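Local coordinates for protein hydrolase, haloacid dehalogenase-like family (Porphyromonas gingivalis, PDB 2I6X) that probably acts as a hydrolase of the haloacid dehalogenase superfamily, its substrate not established, at residues Gly14-Leu19 with Pro193-Trp199; Tyr76-Tyr80 with Tyr116-Leu120; Ile90-Phe95 with Arg125-Ser129; Ile98-Arg102 with Asp134-Asp138. One frame throughout, in Å; residues are numbered along the deposited sequence. Where two conformers were deposited one is given.

Contact 1 of 4, residues Gly14-Leu19 with Pro193-Trp199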
loop_
_atom_site.group_PDB
_atom_site.type_symbol
_atom_site.label_atom_id
_atom_site.label_comp_id
_atom_site.label_asym_id
_atom_site.label_seq_id
_atom_site.Cartn_x
_atom_site.Cartn_y
_atom_site.Cartn_z
ATOM N N GLY A 14 5.682 -2.470 -2.195
ATOM C CA GLY A 14 6.933 -2.879 -1.556
ATOM C C GLY A 14 6.880 -4.335 -1.134
ATOM O O GLY A 14 7.674 -5.160 -1.597
ATOM N N VAL A 15 5.894 -4.663 -0.326
ATOM C CA VAL A 15 5.678 -6.007 0.189
ATOM C C VAL A 15 5.055 -7.007 -0.839
ATOM O O VAL A 15 5.575 -8.098 -1.057
ATOM C CB VAL A 15 4.812 -5.875 1.513
ATOM C CG1 VAL A 15 4.457 -7.229 2.091
ATOM C CG2 VAL A 15 5.580 -5.046 2.510
ATOM N N LEU A 16 3.938 -6.620 -1.462
ATOM C CA LEU A 16 3.211 -7.510 -2.367
ATOM C C LEU A 16 3.408 -7.104 -3.829
ATOM O O LEU A 16 3.374 -7.949 -4.734
ATOM C CB LEU A 16 1.730 -7.522 -2.003
ATOM C CG LEU A 16 1.320 -8.038 -0.615
ATOM C CD1 LEU A 16 -0.161 -7.734 -0.270
ATOM C CD2 LEU A 16 1.583 -9.540 -0.541
ATOM N N ILE A 17 3.598 -5.807 -4.072
ATOM C CA ILE A 17 3.874 -5.341 -5.419
ATOM C C ILE A 17 5.234 -4.673 -5.364
ATOM O O ILE A 17 5.414 -3.689 -4.629
ATOM C CB ILE A 17 2.829 -4.285 -5.928
ATOM C CG1 ILE A 17 1.394 -4.788 -5.771
ATOM C CG2 ILE A 17 3.156 -3.821 -7.390
ATOM C CD1 ILE A 17 0.356 -3.751 -6.174
ATOM N N HIS A 18 6.198 -5.222 -6.104
ATOM C CA HIS A 18 7.529 -4.625 -6.259
ATOM C C HIS A 18 7.358 -3.306 -6.990
ATOM O O HIS A 18 6.633 -3.230 -7.997
ATOM C CB HIS A 18 8.466 -5.572 -7.044
ATOM C CG HIS A 18 9.841 -5.019 -7.308
ATOM N ND1 HIS A 18 10.698 -5.572 -8.238
ATOM C CD2 HIS A 18 10.512 -3.976 -6.765
ATOM C CE1 HIS A 18 11.831 -4.891 -8.256
ATOM N NE2 HIS A 18 11.742 -3.913 -7.374
ATOM N N LEU A 19 8.030 -2.280 -6.487
ATOM C CA LEU A 19 7.894 -0.928 -7.014
ATOM C C LEU A 19 9.086 -0.446 -7.822
ATOM O O LEU A 19 10.213 -0.883 -7.612
ATOM C CB LEU A 19 7.656 0.043 -5.853
ATOM C CG LEU A 19 6.406 -0.160 -4.982
ATOM C CD1 LEU A 19 6.354 0.867 -3.832
ATOM C CD2 LEU A 19 5.114 -0.073 -5.817
ATOM N N PRO A 193 10.636 -6.122 5.068
ATOM C CA PRO A 193 11.259 -6.656 3.864
ATOM C C PRO A 193 11.795 -5.518 3.008
ATOM O O PRO A 193 11.394 -4.358 3.179
ATOM C CB PRO A 193 10.095 -7.351 3.140
ATOM C CG PRO A 193 8.858 -6.603 3.600
ATOM C CD PRO A 193 9.158 -6.087 4.991
ATOM N N ASP A 194 12.715 -5.839 2.120
ATOM C CA ASP A 194 13.037 -4.947 1.011
ATOM C C ASP A 194 11.956 -4.973 -0.082
ATOM O O ASP A 194 11.285 -5.987 -0.305
ATOM C CB ASP A 194 14.406 -5.302 0.384
ATOM C CG ASP A 194 15.580 -4.910 1.280
ATOM O OD1 ASP A 194 15.464 -3.915 2.054
ATOM O OD2 ASP A 194 16.627 -5.598 1.202
ATOM N N ASN A 195 11.808 -3.839 -0.754
ATOM C CA ASN A 195 11.110 -3.785 -2.014
ATOM C C ASN A 195 11.705 -4.856 -2.967
ATOM O O ASN A 195 12.878 -4.757 -3.374
ATOM C CB ASN A 195 11.223 -2.372 -2.600
ATOM C CG ASN A 195 10.553 -2.260 -3.950
ATOM O OD1 ASN A 195 9.436 -2.726 -4.116
ATOM N ND2 ASN A 195 11.251 -1.682 -4.935
ATOM N N GLY A 196 10.900 -5.885 -3.274
ATOM C CA GLY A 196 11.294 -6.968 -4.170
ATOM C C GLY A 196 11.866 -8.236 -3.530
ATOM O O GLY A 196 12.211 -9.195 -4.234
ATOM N N GLU A 197 11.963 -8.266 -2.202
ATOM C CA GLU A 197 12.488 -9.446 -1.507
ATOM C C GLU A 197 11.467 -10.604 -1.516
ATOM O O GLU A 197 10.275 -10.364 -1.314
ATOM C CB GLU A 197 12.807 -9.057 -0.066
ATOM C CG GLU A 197 13.630 -10.079 0.727
ATOM C CD GLU A 197 13.741 -9.676 2.204
ATOM O OE1 GLU A 197 13.771 -10.579 3.086
ATOM O OE2 GLU A 197 13.767 -8.452 2.486
ATOM N N ASN A 198 11.918 -11.843 -1.722
ATOM C CA ASN A 198 11.044 -12.993 -1.449
ATOM C C ASN A 198 11.029 -13.343 0.016
ATOM O O ASN A 198 11.911 -14.064 0.495
ATOM C CB ASN A 198 11.378 -14.281 -2.223
ATOM C CG ASN A 198 10.348 -15.406 -1.910
ATOM O OD1 ASN A 198 9.216 -15.108 -1.469
ATOM N ND2 ASN A 198 10.727 -16.671 -2.116
ATOM N N TRP A 199 10.004 -12.879 0.711
ATOM C CA TRP A 199 9.955 -13.022 2.160
ATOM C C TRP A 199 9.157 -14.226 2.634
ATOM O O TRP A 199 8.996 -14.403 3.833
ATOM C CB TRP A 199 9.391 -11.760 2.809
ATOM C CG TRP A 199 8.146 -11.195 2.145
ATOM C CD1 TRP A 199 8.073 -10.030 1.433
ATOM C CD2 TRP A 199 6.822 -11.751 2.146
ATOM N NE1 TRP A 199 6.796 -9.825 0.985
ATOM C CE2 TRP A 199 5.997 -10.855 1.419
ATOM C CE3 TRP A 199 6.251 -12.917 2.675
ATOM C CZ2 TRP A 199 4.610 -11.095 1.206
ATOM C CZ3 TRP A 199 4.891 -13.160 2.468
ATOM C CH2 TRP A 199 4.085 -12.256 1.727
HETATM O O HOH W 1 8.874 -7.473 -0.604
#
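Asn-195 grips the backbone of Leu-19 and Trp-199 that of Val-15, joining the loop 193-199 to the part of the haloacid dehalogenase fold known as the squiggle and the start of the flap, just beyond the first strand of the parallel sheet. The direct hydrogen bonds here are between side chain and main chain. Asn-195 OD1 takes Leu-19 N at 2.8 Å, in its carbonyl plane and on a lone pair, while Asn-195 ND2 donates to Leu-19 O at 3.0 Å. Two bonds to one residue imitate a strand partner and fix the rotation of the amide. With CG anti to the backbone N (chi1 178°), the amide extends out of the type II beta turn Asp-194 to Glu-197, whose third position is Gly-196. A water 2.8 Å from both Gly-14 O and Asp-194 O lies between the two backbones and can donate to either.

Aromatic contact is lighter. Gly-196 CA sits over one face of the His-18 ring, a CH-pi approach of 4.1 Å to the centroid in one of the two conformers of that histidine.

Apolar packing fills the remainder: Val-15 splits its branches, CG2 meeting Pro-193 CG at 3.8 Å and CG1 turning to the indole, while Leu-16 CD2 touches the indole edge at CZ2. The same edge carries the last polar link. Lys-94 NZ also bonds to Val-15 O, so this carbonyl has two donors; Trp-199 NE1 reaches it at 2.9 Å (N-H...O 158°), tilted 31° from the carbonyl plane.

Contact 2 of 4, residues Tyr76-Tyr80 with Tyr116-Leu120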
loop_
_atom_site.group_PDB
_atom_site.type_symbol
_atom_site.label_atom_id
_atom_site.label_comp_id
_atom_site.label_asym_id
_atom_site.label_seq_id
_atom_site.Cartn_x
_atom_site.Cartn_y
_atom_site.Cartn_z
ATOM N N TYR A 76 -7.643 11.834 -16.253
ATOM C CA TYR A 76 -7.567 10.660 -15.417
ATOM C C TYR A 76 -6.561 9.636 -15.984
ATOM O O TYR A 76 -5.638 9.191 -15.275
ATOM C CB TYR A 76 -8.951 10.011 -15.271
ATOM C CG TYR A 76 -8.915 8.776 -14.412
ATOM C CD1 TYR A 76 -9.179 8.845 -13.032
ATOM C CD2 TYR A 76 -8.582 7.541 -14.956
ATOM C CE1 TYR A 76 -9.137 7.687 -12.225
ATOM C CE2 TYR A 76 -8.521 6.398 -14.169
ATOM C CZ TYR A 76 -8.798 6.482 -12.815
ATOM O OH TYR A 76 -8.738 5.341 -12.068
ATOM N N GLN A 77 -6.748 9.299 -17.264
ATOM C CA GLN A 77 -6.026 8.234 -17.928
ATOM C C GLN A 77 -4.528 8.509 -17.934
ATOM O O GLN A 77 -3.726 7.614 -17.697
ATOM C CB GLN A 77 -6.596 8.027 -19.344
ATOM C CG GLN A 77 -6.036 6.849 -20.100
ATOM C CD GLN A 77 -4.772 7.221 -20.860
ATOM O OE1 GLN A 77 -4.692 8.310 -21.457
ATOM N NE2 GLN A 77 -3.772 6.328 -20.845
ATOM N N GLN A 78 -4.154 9.757 -18.172
ATOM C CA GLN A 78 -2.741 10.166 -18.168
ATOM C C GLN A 78 -2.046 9.990 -16.844
ATOM O O GLN A 78 -0.894 9.575 -16.807
ATOM C CB GLN A 78 -2.599 11.621 -18.599
ATOM C CG GLN A 78 -2.729 11.833 -20.086
ATOM C CD GLN A 78 -2.715 13.320 -20.441
ATOM O OE1 GLN A 78 -3.428 14.129 -19.837
ATOM N NE2 GLN A 78 -1.902 13.679 -21.421
ATOM N N VAL A 79 -2.735 10.326 -15.756
ATOM C CA VAL A 79 -2.122 10.284 -14.436
ATOM C C VAL A 79 -2.120 8.861 -13.962
ATOM O O VAL A 79 -1.124 8.380 -13.414
ATOM C CB VAL A 79 -2.864 11.205 -13.395
ATOM C CG1 VAL A 79 -2.260 11.041 -11.987
ATOM C CG2 VAL A 79 -2.806 12.651 -13.840
ATOM N N TYR A 80 -3.258 8.205 -14.141
ATOM C CA TYR A 80 -3.389 6.777 -13.882
ATOM C C TYR A 80 -2.219 5.979 -14.518
ATOM O O TYR A 80 -1.536 5.212 -13.845
ATOM C CB TYR A 80 -4.717 6.278 -14.462
ATOM C CG TYR A 80 -4.875 4.796 -14.356
ATOM C CD1 TYR A 80 -5.529 4.231 -13.269
ATOM C CD2 TYR A 80 -4.359 3.937 -15.345
ATOM C CE1 TYR A 80 -5.685 2.849 -13.157
ATOM C CE2 TYR A 80 -4.490 2.556 -15.235
ATOM C CZ TYR A 80 -5.164 2.021 -14.126
ATOM O OH TYR A 80 -5.327 0.657 -13.985
ATOM N N TYR A 116 -6.218 5.488 -7.889
ATOM C CA TYR A 116 -5.837 4.863 -9.160
ATOM C C TYR A 116 -5.414 3.417 -8.925
ATOM O O TYR A 116 -5.906 2.507 -9.591
ATOM C CB TYR A 116 -4.689 5.612 -9.848
ATOM C CG TYR A 116 -4.927 7.084 -10.079
ATOM C CD1 TYR A 116 -5.721 7.530 -11.141
ATOM C CD2 TYR A 116 -4.357 8.044 -9.230
ATOM C CE1 TYR A 116 -5.939 8.888 -11.343
ATOM C CE2 TYR A 116 -4.571 9.394 -9.435
ATOM C CZ TYR A 116 -5.357 9.811 -10.486
ATOM O OH TYR A 116 -5.555 11.153 -10.676
ATOM N N VAL A 117 -4.507 3.208 -7.976
ATOM C CA VAL A 117 -4.030 1.865 -7.680
ATOM C C VAL A 117 -5.200 1.013 -7.183
ATOM O O VAL A 117 -5.343 -0.144 -7.551
ATOM C CB VAL A 117 -2.829 1.888 -6.683
ATOM C CG1 VAL A 117 -2.443 0.473 -6.229
ATOM C CG2 VAL A 117 -1.633 2.541 -7.355
ATOM N N LEU A 118 -6.060 1.625 -6.381
ATOM C CA LEU A 118 -7.252 0.963 -5.894
ATOM C C LEU A 118 -8.227 0.595 -7.009
ATOM O O LEU A 118 -8.804 -0.495 -6.966
ATOM C CB LEU A 118 -7.938 1.810 -4.831
ATOM C CG LEU A 118 -7.353 1.710 -3.428
ATOM C CD1 LEU A 118 -8.235 2.519 -2.468
ATOM C CD2 LEU A 118 -7.230 0.235 -2.992
ATOM N N ASP A 119 -8.410 1.478 -7.996
ATOM C CA ASP A 119 -9.175 1.128 -9.175
ATOM C C ASP A 119 -8.575 -0.126 -9.855
ATOM O O ASP A 119 -9.316 -1.034 -10.259
ATOM C CB ASP A 119 -9.297 2.319 -10.150
ATOM C CG ASP A 119 -10.257 3.446 -9.637
ATOM O OD1 ASP A 119 -10.915 3.295 -8.571
ATOM O OD2 ASP A 119 -10.349 4.520 -10.299
ATOM N N LEU A 120 -7.250 -0.193 -9.968
ATOM C CA LEU A 120 -6.607 -1.362 -10.575
ATOM C C LEU A 120 -6.812 -2.616 -9.724
ATOM O O LEU A 120 -7.196 -3.679 -10.226
ATOM C CB LEU A 120 -5.102 -1.140 -10.829
ATOM C CG LEU A 120 -4.369 -2.454 -11.210
ATOM C CD1 LEU A 120 -4.915 -3.107 -12.475
ATOM C CD2 LEU A 120 -2.855 -2.303 -11.275
#
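Tyr-76 opens the first helical segment and meets two residues of the second, Tyr-116 and Asp-119. Its CG is anti to the backbone N (chi1 180°), which carries the phenol across toward helix 115-121. There Tyr-76 OH donates a short hydrogen bond, 2.5 Å, to the anti lone pair of Asp-119 OD2. Along the way one face of the Tyr-76 ring receives the rim of Tyr-116, CE1 to CE1 at 3.5 Å; the two side chains run antiparallel past one another, their ring planes at 47°, an oblique pairing.

A turn further on, Val-79 points at the second helix and lays CG1 against the phenol end of Tyr-116, 3.7 Å from CZ. The hydroxyl of Tyr-116 has a weak hydrogen bond to Glu-59, on helix 59-70, which also lends Phe-62 to the packing.

Tyr-80 completes the set. Its CB lies 3.7 Å from Tyr-116 CD1, and its ring passes alongside to bring OH to 3.6 Å from Leu-120 CB. All three residues thus pack against Tyr-116, where the axes of the segments 76-80 and 116-120, on cap helix 76-83 and core helix 115-121, pass 11.3 Å apart at nearly a right angle.

The chemistry is therefore divided: the interior of this cap-to-core contact is aromatic and apolar, and its exposed rim holds one short phenol-carboxylate bond, whose length is consistent with a negatively charged acceptor.

Contact 3 of 4, residues Ile90-Phe95 with Arg125-Ser129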
loop_
_atom_site.group_PDB
_atom_site.type_symbol
_atom_site.label_atom_id
_atom_site.label_comp_id
_atom_site.label_asym_id
_atom_site.label_seq_id
_atom_site.Cartn_x
_atom_site.Cartn_y
_atom_site.Cartn_z
ATOM N N ILE A 90 3.397 -7.406 -9.715
ATOM C CA ILE A 90 2.373 -7.872 -8.810
ATOM C C ILE A 90 2.655 -9.355 -8.530
ATOM O O ILE A 90 2.461 -10.223 -9.399
ATOM C CB ILE A 90 0.977 -7.592 -9.400
ATOM C CG1 ILE A 90 0.840 -6.073 -9.683
ATOM C CG2 ILE A 90 -0.109 -8.116 -8.476
ATOM C CD1 ILE A 90 -0.264 -5.647 -10.665
ATOM N N SER A 91 3.171 -9.637 -7.328
ATOM C CA SER A 91 3.636 -10.986 -6.974
ATOM C C SER A 91 2.506 -12.006 -6.854
ATOM O O SER A 91 1.849 -12.107 -5.823
ATOM C CB SER A 91 4.460 -10.983 -5.683
ATOM O OG SER A 91 5.178 -12.212 -5.579
ATOM N N ALA A 92 2.274 -12.735 -7.932
ATOM C CA ALA A 92 1.340 -13.850 -7.924
ATOM C C ALA A 92 1.636 -14.846 -6.784
ATOM O O ALA A 92 0.709 -15.275 -6.095
ATOM C CB ALA A 92 1.352 -14.582 -9.298
ATOM N N GLU A 93 2.912 -15.209 -6.589
ATOM C CA GLU A 93 3.263 -16.198 -5.575
ATOM C C GLU A 93 3.013 -15.738 -4.139
ATOM O O GLU A 93 2.584 -16.535 -3.318
ATOM C CB GLU A 93 4.657 -16.804 -5.782
ATOM C CG GLU A 93 5.879 -16.042 -5.249
ATOM C CD GLU A 93 7.191 -16.829 -5.508
ATOM O OE1 GLU A 93 7.452 -17.842 -4.794
ATOM O OE2 GLU A 93 7.954 -16.445 -6.444
ATOM N N LYS A 94 3.248 -14.457 -3.854
ATOM C CA LYS A 94 2.961 -13.922 -2.530
ATOM C C LYS A 94 1.463 -13.849 -2.278
ATOM O O LYS A 94 1.019 -14.088 -1.162
ATOM C CB LYS A 94 3.638 -12.578 -2.300
ATOM C CG LYS A 94 5.161 -12.662 -2.304
ATOM C CD LYS A 94 5.743 -11.267 -2.159
ATOM C CE LYS A 94 7.253 -11.213 -2.336
ATOM N NZ LYS A 94 7.724 -9.795 -2.209
ATOM N N PHE A 95 0.673 -13.571 -3.318
ATOM C CA PHE A 95 -0.784 -13.640 -3.154
ATOM C C PHE A 95 -1.282 -15.070 -2.934
ATOM O O PHE A 95 -2.157 -15.300 -2.102
ATOM C CB PHE A 95 -1.519 -12.952 -4.304
ATOM C CG PHE A 95 -1.617 -11.478 -4.134
ATOM C CD1 PHE A 95 -2.559 -10.925 -3.255
ATOM C CD2 PHE A 95 -0.745 -10.628 -4.806
ATOM C CE1 PHE A 95 -2.661 -9.521 -3.079
ATOM C CE2 PHE A 95 -0.822 -9.232 -4.627
ATOM C CZ PHE A 95 -1.793 -8.682 -3.766
ATOM N N ARG A 125 -8.345 -7.316 -13.533
ATOM C CA ARG A 125 -7.073 -7.238 -14.254
ATOM C C ARG A 125 -5.892 -7.134 -13.293
ATOM O O ARG A 125 -4.743 -6.970 -13.719
ATOM C CB ARG A 125 -7.084 -6.018 -15.171
ATOM C CG ARG A 125 -8.283 -6.005 -16.077
ATOM C CD ARG A 125 -8.484 -7.389 -16.735
ATOM N NE ARG A 125 -9.479 -7.308 -17.795
ATOM C CZ ARG A 125 -9.783 -8.300 -18.625
ATOM N NH1 ARG A 125 -10.704 -8.098 -19.553
ATOM N NH2 ARG A 125 -9.173 -9.482 -18.526
ATOM N N PHE A 126 -6.169 -7.210 -12.001
ATOM C CA PHE A 126 -5.111 -7.052 -11.026
ATOM C C PHE A 126 -4.175 -8.270 -11.018
ATOM O O PHE A 126 -2.970 -8.104 -11.016
ATOM C CB PHE A 126 -5.709 -6.751 -9.652
ATOM C CG PHE A 126 -4.688 -6.580 -8.559
ATOM C CD1 PHE A 126 -3.674 -5.642 -8.673
ATOM C CD2 PHE A 126 -4.775 -7.340 -7.395
ATOM C CE1 PHE A 126 -2.760 -5.488 -7.664
ATOM C CE2 PHE A 126 -3.868 -7.198 -6.392
ATOM C CZ PHE A 126 -2.858 -6.277 -6.508
ATOM N N LEU A 127 -4.749 -9.474 -11.073
ATOM C CA LEU A 127 -4.009 -10.741 -10.983
ATOM C C LEU A 127 -4.454 -11.722 -12.047
ATOM O O LEU A 127 -5.628 -11.708 -12.458
ATOM C CB LEU A 127 -4.222 -11.399 -9.623
ATOM C CG LEU A 127 -3.428 -10.860 -8.429
ATOM C CD1 LEU A 127 -4.146 -11.166 -7.142
ATOM C CD2 LEU A 127 -2.032 -11.461 -8.401
ATOM N N PRO A 128 -3.537 -12.612 -12.483
ATOM C CA PRO A 128 -3.907 -13.540 -13.542
ATOM C C PRO A 128 -5.155 -14.318 -13.175
ATOM O O PRO A 128 -5.914 -14.718 -14.056
ATOM C CB PRO A 128 -2.695 -14.476 -13.626
ATOM C CG PRO A 128 -1.563 -13.632 -13.184
ATOM C CD PRO A 128 -2.145 -12.830 -12.041
ATOM N N SER A 129 -5.376 -14.496 -11.876
ATOM C CA SER A 129 -6.492 -15.285 -11.401
ATOM C C SER A 129 -7.821 -14.552 -11.524
ATOM O O SER A 129 -8.866 -15.179 -11.451
ATOM C CB SER A 129 -6.246 -15.720 -9.955
ATOM O OG SER A 129 -6.166 -14.603 -9.078
#
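Phe-95 and Phe-126 meet at a steep angle in an offset edge-to-face pair, the edge of Phe-126 turned to the face of Phe-95, with planes at 84° and centroids 5.5 Å apart. The pair lies where helix 92-101 of the Rossmann-like haloacid dehalogenase core begins, packed against the loop that follows helix 115-121.

Ile-90 and Leu-127 complete the first shell. CG2 of Ile-90 lies over the face of Phe-126, 4.1 Å from its centroid, while CD1 rests 3.7 Å from Phe-126 O. Leu-127 lies over one side of the other ring: CD1 sits over the face of Phe-95 toward the rim, and CD2 touches both Phe-95 CD2 and Ile-90 CG2, 3.9 Å from each. For Phe-126, CG anti to its backbone N (chi1 180°) brings one face of the ring to Ile-90 and its edge to Phe-95.

Farther out, Ile-17 of the flap strand touches both Ile-90 and Phe-126, Leu-133 packs on both phenylalanines, and Phe-136 meets Phe-95 and Leu-127. Ser-91 occupies the N-cap of the helix, and its OG accepts a weak capping bond from Lys-94 N at 3.4 Å.

Contact 4 of 4, residues Ile98-Arg102 with Asp134-Asp138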
loop_
_atom_site.group_PDB
_atom_site.type_symbol
_atom_site.label_atom_id
_atom_site.label_comp_id
_atom_site.label_asym_id
_atom_site.label_seq_id
_atom_site.Cartn_x
_atom_site.Cartn_y
_atom_site.Cartn_z
ATOM N N ILE A 98 -0.455 -15.896 0.682
ATOM C CA ILE A 98 -1.391 -15.200 1.546
ATOM C C ILE A 98 -2.710 -15.961 1.512
ATOM O O ILE A 98 -3.345 -16.149 2.525
ATOM C CB ILE A 98 -1.544 -13.716 1.087
ATOM C CG1 ILE A 98 -0.313 -12.920 1.487
ATOM C CG2 ILE A 98 -2.769 -13.016 1.676
ATOM C CD1 ILE A 98 -0.460 -11.469 1.133
ATOM N N ASP A 99 -3.101 -16.424 0.337
ATOM C CA ASP A 99 -4.337 -17.159 0.211
ATOM C C ASP A 99 -4.338 -18.444 1.047
ATOM O O ASP A 99 -5.391 -18.852 1.557
ATOM C CB ASP A 99 -4.621 -17.485 -1.249
ATOM C CG ASP A 99 -6.043 -17.965 -1.455
ATOM O OD1 ASP A 99 -6.221 -19.079 -1.999
ATOM O OD2 ASP A 99 -6.982 -17.236 -1.033
ATOM N N SER A 100 -3.162 -19.068 1.181
ATOM C CA SER A 100 -2.998 -20.258 2.012
ATOM C C SER A 100 -3.091 -19.947 3.500
ATOM O O SER A 100 -3.351 -20.835 4.301
ATOM C CB SER A 100 -1.678 -20.974 1.704
ATOM O OG SER A 100 -0.564 -20.265 2.197
ATOM N N LEU A 101 -2.881 -18.684 3.867
ATOM C CA LEU A 101 -2.867 -18.299 5.258
ATOM C C LEU A 101 -4.259 -18.080 5.822
ATOM O O LEU A 101 -4.425 -18.042 7.028
ATOM C CB LEU A 101 -2.037 -17.036 5.442
ATOM C CG LEU A 101 -0.528 -17.163 5.264
ATOM C CD1 LEU A 101 0.103 -15.817 5.524
ATOM C CD2 LEU A 101 0.033 -18.193 6.204
ATOM N N ARG A 102 -5.263 -17.944 4.959
ATOM C CA ARG A 102 -6.573 -17.438 5.410
ATOM C C ARG A 102 -7.324 -18.312 6.403
ATOM O O ARG A 102 -7.982 -17.786 7.310
ATOM C CB ARG A 102 -7.506 -17.061 4.255
ATOM C CG ARG A 102 -8.741 -16.255 4.739
ATOM C CD ARG A 102 -8.533 -14.729 4.741
ATOM N NE ARG A 102 -9.201 -14.148 3.577
ATOM C CZ ARG A 102 -10.253 -13.337 3.632
ATOM N NH1 ARG A 102 -10.745 -12.958 4.804
ATOM N NH2 ARG A 102 -10.799 -12.876 2.513
ATOM N N ASP A 134 -9.373 -7.132 -2.412
ATOM C CA ASP A 134 -10.214 -7.242 -1.237
ATOM C C ASP A 134 -10.456 -8.720 -0.869
ATOM O O ASP A 134 -10.626 -9.068 0.301
ATOM C CB ASP A 134 -11.523 -6.482 -1.478
ATOM C CG ASP A 134 -11.991 -5.726 -0.260
ATOM O OD1 ASP A 134 -11.953 -4.470 -0.258
ATOM O OD2 ASP A 134 -12.400 -6.395 0.710
ATOM N N SER A 135 -10.442 -9.591 -1.865
ATOM C CA SER A 135 -10.698 -11.011 -1.629
ATOM C C SER A 135 -9.613 -11.799 -0.856
ATOM O O SER A 135 -9.836 -12.945 -0.508
ATOM C CB SER A 135 -10.994 -11.723 -2.954
ATOM O OG SER A 135 -9.788 -12.067 -3.618
ATOM N N PHE A 136 -8.441 -11.217 -0.609
ATOM C CA PHE A 136 -7.388 -11.929 0.150
ATOM C C PHE A 136 -7.396 -11.558 1.633
ATOM O O PHE A 136 -6.746 -12.216 2.442
ATOM C CB PHE A 136 -5.998 -11.660 -0.424
ATOM C CG PHE A 136 -5.787 -12.219 -1.801
ATOM C CD1 PHE A 136 -5.286 -13.502 -1.979
ATOM C CD2 PHE A 136 -6.082 -11.455 -2.927
ATOM C CE1 PHE A 136 -5.097 -14.024 -3.285
ATOM C CE2 PHE A 136 -5.897 -11.960 -4.207
ATOM C CZ PHE A 136 -5.395 -13.243 -4.393
ATOM N N PHE A 137 -8.117 -10.509 1.998
ATOM C CA PHE A 137 -8.033 -10.015 3.363
ATOM C C PHE A 137 -9.378 -10.043 4.037
ATOM O O PHE A 137 -10.425 -10.009 3.372
ATOM C CB PHE A 137 -7.417 -8.612 3.366
ATOM C CG PHE A 137 -6.120 -8.552 2.605
ATOM C CD1 PHE A 137 -4.936 -8.992 3.188
ATOM C CD2 PHE A 137 -6.089 -8.137 1.287
ATOM C CE1 PHE A 137 -3.739 -8.978 2.489
ATOM C CE2 PHE A 137 -4.883 -8.113 0.584
ATOM C CZ PHE A 137 -3.717 -8.542 1.191
ATOM N N ASP A 138 -9.354 -10.138 5.359
ATOM C CA ASP A 138 -10.577 -9.969 6.105
ATOM C C ASP A 138 -11.033 -8.532 5.936
ATOM O O ASP A 138 -12.223 -8.273 5.742
ATOM C CB ASP A 138 -10.402 -10.404 7.556
ATOM C CG ASP A 138 -10.202 -11.910 7.666
ATOM O OD1 ASP A 138 -11.167 -12.669 7.420
ATOM O OD2 ASP A 138 -9.071 -12.347 7.944
#
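Arg-102 leaves its backbone with CG anti to N (chi1 -168°) and then bends twice, at chi2 90° and chi3 103°, folding the guanidinium back over the 135-138 backbone. Two polar partners hold the flat group, Ser-135 O and Asp-138. At its edge, Arg-102 NH2 donates to Ser-135 O at 3.2 Å along a fairly straight N-H, although it approaches from above the carbonyl plane and not on a lone pair. The Phe-137 peptide group packs over one face, with Phe-137 C 3.1 Å above the guanidinium plane.

The other terminal nitrogen makes a salt bridge, Arg-102 NH1 to Asp-138 OD1 at 2.7 Å. Its hydrogen bond is weak because the N-H points well aside, and the carboxylate stands almost perpendicular to the guanidinium. The second oxygen of Asp-138 is occupied by Leu-107 N, so the aspartate is shared between Arg-102 and strand 106-111.

In the Rossmann-like core, the later part of helix 92-101 and the residue Arg-102 after it are here joined to the connection leading into strand 139-142, an outermost strand of the parallel sheet. A 3-10 turn, 134-136, brings Phe-136 to the helix; Phe-137 follows it and meets Ile-98 with its ring.

Ile-98 answers them with one branch: CG2 lies 4.1 Å from Phe-136 CB and 4.2 Å from Phe-137 CE1. Beside it, Asp-99 CB meets the ring edge of Phe-136, 4.0 Å from CE1. The carboxylate of Asp-99 turns to a salt bridge with Arg-131, whose charged group also forms a cation-pi contact with Phe-136.

From the N terminus, the chain leaves strand 7-10 and enters 14-19, which waits for 193-199 near the other end; contact 1 thus closes the longest loop, and the other three nest inside it. The cap helices come next. Contact 2 returns helix 76-83 to helix 115-121 in the core, before 90-95 and 98-102, both of which use helix 92-101, find their partners in 125-129 and 134-138. Contacts 2, 3 and 4 all cross one another along the chain. Contact 1 touches contact 3 through Lys-94 and contact 4 through Leu-16, Leu-120 of contact 2 packs on Phe-126 of contact 3, and Phe-136 links contacts 3 and 4. Cap, flap and sheet-flanking helix are thereby linked.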